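Long-range contacts in probable polyketide synthase 1 (Dictyostelium discoideum, PDB 2H84), which probably makes polyketides, producing only acylpyrones in vitro, with this chain forming its C-terminal type III polyketide synthase domain: residues I28-L33 / K61-V66; V133-I138 / V147-L152; R235-T240 / L363-C368. All coordinates share one frame; numbering follows the deposited sequence.

Contact 1 of 3, residues I28-L33 / K61-V66; sequences ISQQSL and KTRHLV
The backbone of Ile28 donates from N to Arg63 O over 2.8 Å, and Arg63 N returns a bond of 3.1 Å to Ile28 O. The two close a hydrogen-bonded antiparallel pair, and Ser29 faces Thr62 in the non-hydrogen-bonded pair that follows. Gln30 N then donates to Lys61 O at 2.9 Å. Ser29 is the N-cap of helix 30-40, and its carbonyl oxygen receives Leu33 N and Ser32 OG from one face. Strands 28-29 and 62-63 thus make a small antiparallel ribbon in the chalcone synthase N-terminal region, separate from the large mixed sheet of the thiolase fold. On the side of the ribbon that carries Ile28 and Arg63, the arginine chain bends at chi3 (-67°), bringing its guanidinium beside the first helical turn. There the Gln30 amide meets the guanidinium edge with the two planes 87° apart, and Leu33 CD1 packs against it obliquely. The carbonyls of Phe206 and Ser203 accept from Arg63 NH1 and NH2 respectively. Leu33 CD2 and Leu65 CD1 meet tip to tip at 3.8 Å, whereas the Ile28 side chain crosses that of Leu65 almost squarely, CD1 lying 4.0 Å from Leu65 CB.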
loop_
_atom_site.group_PDB
_atom_site.type_symbol
_atom_site.label_atom_id
_atom_site.label_comp_id
_atom_site.label_asym_id
_atom_site.label_seq_id
_atom_site.Cartn_x
_atom_site.Cartn_y
_atom_site.Cartn_z
ATOM N N ILE A 28 23.259 -11.567 14.988
ATOM C CA ILE A 28 23.218 -11.646 16.444
ATOM C C ILE A 28 22.875 -13.087 16.828
ATOM O O ILE A 28 21.966 -13.694 16.255
ATOM C CB ILE A 28 22.157 -10.681 17.035
ATOM C CG1 ILE A 28 22.469 -9.241 16.603
ATOM C CG2 ILE A 28 22.140 -10.800 18.555
ATOM C CD1 ILE A 28 21.465 -8.209 17.077
ATOM N N SER A 29 23.619 -13.630 17.788
ATOM C CA SER A 29 23.409 -14.996 18.256
ATOM C C SER A 29 22.035 -15.172 18.871
ATOM O O SER A 29 21.609 -14.348 19.680
ATOM C CB SER A 29 24.463 -15.350 19.298
ATOM O OG SER A 29 24.219 -16.639 19.811
ATOM N N GLN A 30 21.338 -16.241 18.490
ATOM C CA GLN A 30 20.008 -16.509 19.032
ATOM C C GLN A 30 20.136 -16.895 20.491
ATOM O O GLN A 30 19.219 -16.673 21.279
ATOM C CB GLN A 30 19.323 -17.636 18.260
ATOM C CG GLN A 30 18.125 -17.172 17.434
ATOM C CD GLN A 30 16.914 -16.806 18.284
ATOM O OE1 GLN A 30 16.034 -17.635 18.525
ATOM N NE2 GLN A 30 16.870 -15.564 18.748
ATOM N N GLN A 31 21.284 -17.466 20.844
ATOM C CA GLN A 31 21.530 -17.884 22.207
ATOM C C GLN A 31 21.705 -16.697 23.148
ATOM O O GLN A 31 21.152 -16.690 24.250
ATOM C CB GLN A 31 22.753 -18.789 22.265
ATOM C CG GLN A 31 22.453 -20.149 22.853
ATOM C CD GLN A 31 23.315 -20.454 24.053
ATOM O OE1 GLN A 31 23.346 -19.687 25.014
ATOM N NE2 GLN A 31 24.020 -21.579 24.010
ATOM N N SER A 32 22.468 -15.693 22.722
ATOM C CA SER A 32 22.670 -14.518 23.563
ATOM C C SER A 32 21.373 -13.720 23.658
ATOM O O SER A 32 21.080 -13.147 24.707
ATOM C CB SER A 32 23.806 -13.645 23.030
ATOM O OG SER A 32 23.638 -13.410 21.652
ATOM N N LEU A 33 20.594 -13.687 22.577
ATOM C CA LEU A 33 19.303 -13.002 22.600
ATOM C C LEU A 33 18.419 -13.794 23.564
ATOM O O LEU A 33 17.648 -13.226 24.332
ATOM C CB LEU A 33 18.650 -12.981 21.209
ATOM C CG LEU A 33 19.182 -12.024 20.134
ATOM C CD1 LEU A 33 18.448 -12.304 18.820
ATOM C CD2 LEU A 33 18.982 -10.569 20.554
ATOM N N LYS A 61 19.220 -19.815 14.525
ATOM C CA LYS A 61 20.601 -19.669 14.962
ATOM C C LYS A 61 21.014 -18.219 15.124
ATOM O O LYS A 61 21.674 -17.868 16.097
ATOM C CB LYS A 61 21.532 -20.367 13.972
ATOM C CG LYS A 61 22.796 -20.913 14.607
ATOM C CD LYS A 61 23.404 -22.022 13.757
ATOM C CE LYS A 61 24.453 -22.771 14.555
ATOM N NZ LYS A 61 25.209 -23.746 13.750
ATOM N N THR A 62 20.624 -17.380 14.166
ATOM C CA THR A 62 20.946 -15.953 14.197
ATOM C C THR A 62 19.845 -15.080 13.599
ATOM O O THR A 62 18.992 -15.549 12.841
ATOM C CB THR A 62 22.245 -15.634 13.413
ATOM O OG1 THR A 62 22.158 -16.195 12.096
ATOM C CG2 THR A 62 23.457 -16.188 14.123
ATOM N N ARG A 63 19.890 -13.798 13.953
ATOM C CA ARG A 63 18.949 -12.796 13.471
ATOM C C ARG A 63 19.662 -11.451 13.418
ATOM O O ARG A 63 20.602 -11.207 14.181
ATOM C CB ARG A 63 17.738 -12.679 14.403
ATOM C CG ARG A 63 16.663 -13.722 14.188
ATOM C CD ARG A 63 15.443 -13.414 15.034
ATOM N NE ARG A 63 15.714 -13.561 16.463
ATOM C CZ ARG A 63 15.006 -12.970 17.423
ATOM N NH1 ARG A 63 13.984 -12.184 17.115
ATOM N NH2 ARG A 63 15.315 -13.166 18.693
ATOM N N HIS A 64 19.227 -10.589 12.502
ATOM C CA HIS A 64 19.791 -9.248 12.373
ATOM C C HIS A 64 18.734 -8.292 12.923
ATOM O O HIS A 64 17.570 -8.335 12.519
ATOM C CB HIS A 64 20.102 -8.951 10.910
ATOM C CG HIS A 64 21.194 -9.805 10.352
ATOM N ND1 HIS A 64 22.506 -9.385 10.282
ATOM C CD2 HIS A 64 21.180 -11.073 9.880
ATOM C CE1 HIS A 64 23.251 -10.357 9.789
ATOM N NE2 HIS A 64 22.471 -11.394 9.538
ATOM N N LEU A 65 19.132 -7.434 13.851
ATOM C CA LEU A 65 18.171 -6.535 14.469
ATOM C C LEU A 65 18.637 -5.097 14.577
ATOM O O LEU A 65 19.751 -4.839 15.015
ATOM C CB LEU A 65 17.838 -7.041 15.875
ATOM C CG LEU A 65 17.539 -8.526 16.060
ATOM C CD1 LEU A 65 17.526 -8.840 17.533
ATOM C CD2 LEU A 65 16.226 -8.880 15.421
ATOM N N VAL A 66 17.770 -4.164 14.188
ATOM C CA VAL A 66 18.090 -2.752 14.283
ATOM C C VAL A 66 18.222 -2.485 15.779
ATOM O O VAL A 66 19.017 -1.647 16.196
ATOM C CB VAL A 66 16.964 -1.881 13.674
ATOM C CG1 VAL A 66 17.182 -0.411 14.008
ATOM C CG2 VAL A 66 16.934 -2.060 12.172
#

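Contact 2 of 3, residues V133-I138 / V147-L152; sequences VNFKLI and VERVSL
Asn134 and Arg149 meet at about a right angle, with the amide and guanidinium planes turned 31° from each other. The amide lies between Arg149 and Ser151, its two ends approaching Arg149 NE and Ser151 OG. It is placed there by chi1 of 54°, which sets CG between the backbone N and the carbonyl carbon. Phe135 flanks the same arginine: its CB is 3.7 Å from Arg149 NE, which sits in the ring plane at its edge, while Phe135 CD1 lies over one face of the guanidinium. Ile138 completes this shell: its side chain crosses that of Arg149 at about a right angle, with Ile138 CD1 3.8 Å from Arg149 CD, and its CG1 slides past Val147 CG1 at 3.8 Å. A lysine in place of Asn134 would probably put a second positive charge beside Arg149 and leave Ser151 without its amide neighbour. The contact belongs to the beta-alpha-beta unit of strand 119-124, helix 133-141 and strand 148-153; the N-to-C directions of its helix and strand segments make 146°. Ser151 OG is hydrogen-bonded to Asp132, just ahead of the helix. Asn234 of the second subunit bonds Val147 O and Arg149 N along the strand. An amide holds both donor and acceptor, so Asn134 could offer its oxygen to the arginine N-H, which can only donate, and its N-H to Ser151 OG, whose own hydrogen probably goes to Asp132.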
loop_
_atom_site.group_PDB
_atom_site.type_symbol
_atom_site.label_atom_id
_atom_site.label_comp_id
_atom_site.label_asym_id
_atom_site.label_seq_id
_atom_site.Cartn_x
_atom_site.Cartn_y
_atom_site.Cartn_z
ATOM N N VAL A 133 8.646 4.949 0.961
ATOM C CA VAL A 133 9.999 4.553 0.589
ATOM C C VAL A 133 10.296 4.621 -0.911
ATOM O O VAL A 133 11.377 5.047 -1.307
ATOM C CB VAL A 133 10.301 3.131 1.072
ATOM C CG1 VAL A 133 11.750 2.786 0.823
ATOM C CG2 VAL A 133 9.986 3.018 2.546
ATOM N N ASN A 134 9.355 4.205 -1.752
ATOM C CA ASN A 134 9.613 4.242 -3.186
ATOM C C ASN A 134 9.907 5.641 -3.712
ATOM O O ASN A 134 10.672 5.784 -4.663
ATOM C CB ASN A 134 8.455 3.624 -3.982
ATOM C CG ASN A 134 7.113 4.241 -3.654
ATOM O OD1 ASN A 134 6.389 3.761 -2.830
ATOM N ND2 ASN A 134 6.790 5.301 -4.305
ATOM N N PHE A 135 9.303 6.670 -3.113
ATOM C CA PHE A 135 9.541 8.048 -3.554
ATOM C C PHE A 135 10.933 8.503 -3.130
ATOM O O PHE A 135 11.693 9.070 -3.925
ATOM C CB PHE A 135 8.512 9.002 -2.951
ATOM C CG PHE A 135 8.753 10.455 -3.298
ATOM C CD1 PHE A 135 8.167 11.023 -4.430
ATOM C CD2 PHE A 135 9.580 11.247 -2.507
ATOM C CE1 PHE A 135 8.405 12.339 -4.774
ATOM C CE2 PHE A 135 9.819 12.564 -2.849
ATOM C CZ PHE A 135 9.225 13.109 -3.983
ATOM N N LYS A 136 11.244 8.260 -1.860
ATOM C CA LYS A 136 12.536 8.620 -1.295
ATOM C C LYS A 136 13.708 8.026 -2.078
ATOM O O LYS A 136 14.788 8.625 -2.137
ATOM C CB LYS A 136 12.611 8.153 0.155
ATOM C CG LYS A 136 12.045 9.136 1.153
ATOM C CD LYS A 136 11.973 8.538 2.555
ATOM C CE LYS A 136 12.083 9.624 3.619
ATOM N NZ LYS A 136 11.178 10.778 3.319
ATOM N N LEU A 137 13.479 6.853 -2.671
ATOM C CA LEU A 137 14.503 6.145 -3.434
ATOM C C LEU A 137 14.743 6.729 -4.815
ATOM O O LEU A 137 15.854 6.639 -5.338
ATOM C CB LEU A 137 14.151 4.653 -3.553
ATOM C CG LEU A 137 14.343 3.790 -2.296
ATOM C CD1 LEU A 137 13.631 2.455 -2.462
ATOM C CD2 LEU A 137 15.828 3.586 -2.034
ATOM N N ILE A 138 13.714 7.331 -5.406
ATOM C CA ILE A 138 13.865 7.933 -6.731
ATOM C C ILE A 138 15.133 8.778 -6.773
ATOM O O ILE A 138 16.009 8.566 -7.607
ATOM C CB ILE A 138 12.663 8.852 -7.102
ATOM C CG1 ILE A 138 11.396 8.014 -7.273
ATOM C CG2 ILE A 138 12.949 9.605 -8.407
ATOM C CD1 ILE A 138 10.188 8.813 -7.692
ATOM N N VAL A 147 9.627 7.859 -13.096
ATOM C CA VAL A 147 9.410 6.443 -12.817
ATOM C C VAL A 147 8.095 6.287 -12.052
ATOM O O VAL A 147 7.799 7.063 -11.144
ATOM C CB VAL A 147 10.586 5.848 -11.987
ATOM C CG1 VAL A 147 10.607 6.457 -10.602
ATOM C CG2 VAL A 147 10.469 4.333 -11.906
ATOM N N GLU A 148 7.303 5.290 -12.440
ATOM C CA GLU A 148 6.012 5.045 -11.809
ATOM C C GLU A 148 6.114 4.429 -10.417
ATOM O O GLU A 148 6.811 3.426 -10.220
ATOM C CB GLU A 148 5.143 4.177 -12.725
ATOM C CG GLU A 148 4.597 4.959 -13.905
ATOM C CD GLU A 148 3.640 4.163 -14.776
ATOM O OE1 GLU A 148 2.712 3.518 -14.231
ATOM O OE2 GLU A 148 3.820 4.203 -16.013
ATOM N N ARG A 149 5.416 5.049 -9.460
ATOM C CA ARG A 149 5.425 4.594 -8.069
ATOM C C ARG A 149 4.229 3.726 -7.667
ATOM O O ARG A 149 3.101 3.948 -8.108
ATOM C CB ARG A 149 5.489 5.778 -7.100
ATOM C CG ARG A 149 6.164 7.026 -7.622
ATOM C CD ARG A 149 6.721 7.882 -6.479
ATOM N NE ARG A 149 5.886 7.922 -5.273
ATOM C CZ ARG A 149 4.686 8.492 -5.190
ATOM N NH1 ARG A 149 4.140 9.085 -6.250
ATOM N NH2 ARG A 149 4.036 8.485 -4.034
ATOM N N VAL A 150 4.502 2.745 -6.809
ATOM C CA VAL A 150 3.498 1.819 -6.292
ATOM C C VAL A 150 3.813 1.524 -4.825
ATOM O O VAL A 150 4.876 0.989 -4.528
ATOM C CB VAL A 150 3.516 0.485 -7.064
ATOM C CG1 VAL A 150 2.455 -0.442 -6.518
ATOM C CG2 VAL A 150 3.284 0.735 -8.526
ATOM N N SER A 151 2.908 1.874 -3.910
ATOM C CA SER A 151 3.132 1.605 -2.480
ATOM C C SER A 151 2.307 0.421 -1.955
ATOM O O SER A 151 1.182 0.609 -1.516
ATOM C CB SER A 151 2.790 2.837 -1.636
ATOM O OG SER A 151 3.697 3.909 -1.846
ATOM N N LEU A 152 2.856 -0.789 -2.006
ATOM C CA LEU A 152 2.154 -1.973 -1.500
ATOM C C LEU A 152 2.407 -2.100 0.004
ATOM O O LEU A 152 3.304 -2.838 0.423
ATOM C CB LEU A 152 2.664 -3.261 -2.157
ATOM C CG LEU A 152 1.948 -3.953 -3.318
ATOM C CD1 LEU A 152 2.371 -5.429 -3.323
ATOM C CD2 LEU A 152 0.430 -3.838 -3.172
#

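Contact 3 of 3, residues R235-T240 / L363-C368; sequences RSFPNT and LAFEGC
Arg235 and Phe365 form a hydrogen-bonded antiparallel pair between strands 227-236 and 364-372, neighbours in the large mixed sheet of the thiolase fold. Arg235 N donates to Phe365 O at 2.9 Å, and Phe365 N answers to Arg235 O over the same 2.9 Å. The next hydrogen-bonded step continues past Ser236 and Ala364, whose side chains share the other face: Phe237 N reaches Leu363 O at 3.1 Å. Further along, a side chain provides the acceptor. Leu363 N, following a cis peptide bond, gives its hydrogen to Thr240 OG1 at 2.9 Å and a nearly straight 166°. With chi1 at 57° the hydroxyl is flanked by both the N and C branches of its own backbone, and from there Thr240 OG1 donates a hydrogen bond to Phe237 O, 2.7 Å away and with the donor above the carbonyl plane. One hydroxyl thus satisfies the N-H of Leu363 across the contact and the carbonyl of Phe237 in its own segment. Thr240 CB also packs on Leu363 CD1 at 3.6 Å. The side-chain polar groups of the strand are met elsewhere: Arg235 NH2 bonds Thr275, and its NH1 forms a salt bridge with Asp146 of the second subunit. Ser236 OG bonds Lys145 O of that same subunit. Beside the ladder, Phe237 and Phe365 make an edge-to-face pair, centroids 4.3 Å apart and planes at 54°, with Phe237 CE1 poised over the centre of the Phe365 ring.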
loop_
_atom_site.group_PDB
_atom_site.type_symbol
_atom_site.label_atom_id
_atom_site.label_comp_id
_atom_site.label_asym_id
_atom_site.label_seq_id
_atom_site.Cartn_x
_atom_site.Cartn_y
_atom_site.Cartn_z
ATOM N N ARG A 235 -5.152 -16.836 -1.859
ATOM C CA ARG A 235 -6.414 -17.324 -1.315
ATOM C C ARG A 235 -6.749 -16.589 -0.029
ATOM O O ARG A 235 -5.854 -16.206 0.729
ATOM C CB ARG A 235 -6.310 -18.831 -1.024
ATOM C CG ARG A 235 -7.608 -19.508 -0.570
ATOM C CD ARG A 235 -8.166 -20.402 -1.665
ATOM N NE ARG A 235 -7.404 -21.635 -1.808
ATOM C CZ ARG A 235 -7.415 -22.404 -2.893
ATOM N NH1 ARG A 235 -8.142 -22.072 -3.950
ATOM N NH2 ARG A 235 -6.715 -23.526 -2.909
ATOM N N SER A 236 -8.041 -16.393 0.216
ATOM C CA SER A 236 -8.479 -15.736 1.435
ATOM C C SER A 236 -9.346 -16.720 2.213
ATOM O O SER A 236 -10.058 -17.534 1.616
ATOM C CB SER A 236 -9.282 -14.478 1.119
ATOM O OG SER A 236 -10.531 -14.801 0.551
ATOM N N PHE A 237 -9.269 -16.663 3.539
ATOM C CA PHE A 237 -10.066 -17.555 4.375
ATOM C C PHE A 237 -10.993 -16.782 5.318
ATOM O O PHE A 237 -10.548 -16.034 6.194
ATOM C CB PHE A 237 -9.165 -18.490 5.194
ATOM C CG PHE A 237 -8.243 -19.339 4.355
ATOM C CD1 PHE A 237 -7.006 -18.844 3.944
ATOM C CD2 PHE A 237 -8.620 -20.629 3.966
ATOM C CE1 PHE A 237 -6.169 -19.612 3.145
ATOM C CE2 PHE A 237 -7.795 -21.400 3.170
ATOM C CZ PHE A 237 -6.565 -20.897 2.763
ATOM N N PRO A 238 -12.307 -16.955 5.144
ATOM C CA PRO A 238 -13.305 -16.278 5.976
ATOM C C PRO A 238 -13.227 -16.634 7.452
ATOM O O PRO A 238 -12.667 -17.660 7.822
ATOM C CB PRO A 238 -14.623 -16.722 5.357
ATOM C CG PRO A 238 -14.268 -16.904 3.930
ATOM C CD PRO A 238 -12.952 -17.626 4.008
ATOM N N ASN A 239 -13.782 -15.759 8.287
ATOM C CA ASN A 239 -13.832 -15.956 9.731
ATOM C C ASN A 239 -12.479 -16.242 10.384
ATOM O O ASN A 239 -12.381 -17.136 11.218
ATOM C CB ASN A 239 -14.804 -17.100 10.058
ATOM C CG ASN A 239 -16.074 -17.049 9.230
ATOM O OD1 ASN A 239 -16.892 -16.175 9.352
ATOM N ND2 ASN A 239 -16.224 -17.997 8.382
ATOM N N THR A 240 -11.439 -15.497 10.016
ATOM C CA THR A 240 -10.112 -15.712 10.609
ATOM C C THR A 240 -9.328 -14.410 10.697
ATOM O O THR A 240 -8.105 -14.414 10.880
ATOM C CB THR A 240 -9.249 -16.716 9.787
ATOM O OG1 THR A 240 -9.125 -16.252 8.437
ATOM C CG2 THR A 240 -9.857 -18.099 9.802
ATOM N N LEU A 363 -7.031 -14.632 7.372
ATOM C CA LEU A 363 -5.848 -15.034 6.838
ATOM C C LEU A 363 -5.750 -15.107 5.314
ATOM O O LEU A 363 -6.765 -15.149 4.556
ATOM C CB LEU A 363 -5.575 -16.384 7.441
ATOM C CG LEU A 363 -5.449 -16.381 8.960
ATOM C CD1 LEU A 363 -5.749 -17.713 9.654
ATOM C CD2 LEU A 363 -4.021 -15.969 9.220
ATOM N N ALA A 364 -4.550 -15.278 4.772
ATOM C CA ALA A 364 -4.358 -15.395 3.308
ATOM C C ALA A 364 -3.126 -16.117 2.871
ATOM O O ALA A 364 -2.114 -16.032 3.516
ATOM C CB ALA A 364 -4.475 -13.977 2.683
ATOM N N PHE A 365 -3.240 -16.827 1.759
ATOM C CA PHE A 365 -2.083 -17.549 1.254
ATOM C C PHE A 365 -1.674 -16.869 -0.021
ATOM O O PHE A 365 -2.516 -16.343 -0.745
ATOM C CB PHE A 365 -2.404 -19.019 0.932
ATOM C CG PHE A 365 -2.776 -19.857 2.134
ATOM C CD1 PHE A 365 -3.190 -21.179 1.959
ATOM C CD2 PHE A 365 -2.715 -19.340 3.430
ATOM C CE1 PHE A 365 -3.535 -21.982 3.052
ATOM C CE2 PHE A 365 -3.061 -20.133 4.535
ATOM C CZ PHE A 365 -3.474 -21.459 4.343
ATOM N N GLU A 366 -0.371 -16.843 -0.266
ATOM C CA GLU A 366 0.178 -16.296 -1.495
ATOM C C GLU A 366 1.003 -17.448 -2.036
ATOM O O GLU A 366 1.664 -18.138 -1.274
ATOM C CB GLU A 366 1.083 -15.088 -1.222
ATOM C CG GLU A 366 0.381 -13.776 -0.925
ATOM C CD GLU A 366 -0.306 -13.157 -2.140
ATOM O OE1 GLU A 366 0.053 -13.494 -3.294
ATOM O OE2 GLU A 366 -1.214 -12.322 -1.937
ATOM N N GLY A 367 0.949 -17.677 -3.338
ATOM C CA GLY A 367 1.733 -18.753 -3.903
ATOM C C GLY A 367 2.262 -18.334 -5.258
ATOM O O GLY A 367 1.786 -17.368 -5.861
ATOM N N CYS A 368 3.257 -19.060 -5.737
ATOM C CA CYS A 368 3.840 -18.751 -7.018
ATOM C C CYS A 368 4.600 -19.968 -7.538
ATOM O O CYS A 368 5.276 -20.658 -6.776
ATOM C CB CYS A 368 4.774 -17.562 -6.875
ATOM S SG CYS A 368 5.254 -16.862 -8.430
#

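How the contacts relate
Within one subunit the three contacts do not touch, and the dimer brings two of them together. Contact 1 is centred about 31 Å from contact 2 and 30 Å from contact 3, and lies across the chain's centre from the latter. Contacts 2 and 3 have centres 27 Å and nearest atoms about 8 Å apart, and both reach the same large sheet. Across the interface, Phe135 and Arg149 of one subunit pack against Ser236 and Ala364 of the other, respectively, so the N-terminal and C-terminal family regions meet there. Contact 3 also approaches the predicted catalytic residue: the side chain of Leu363 is about 9 Å from that of Cys157.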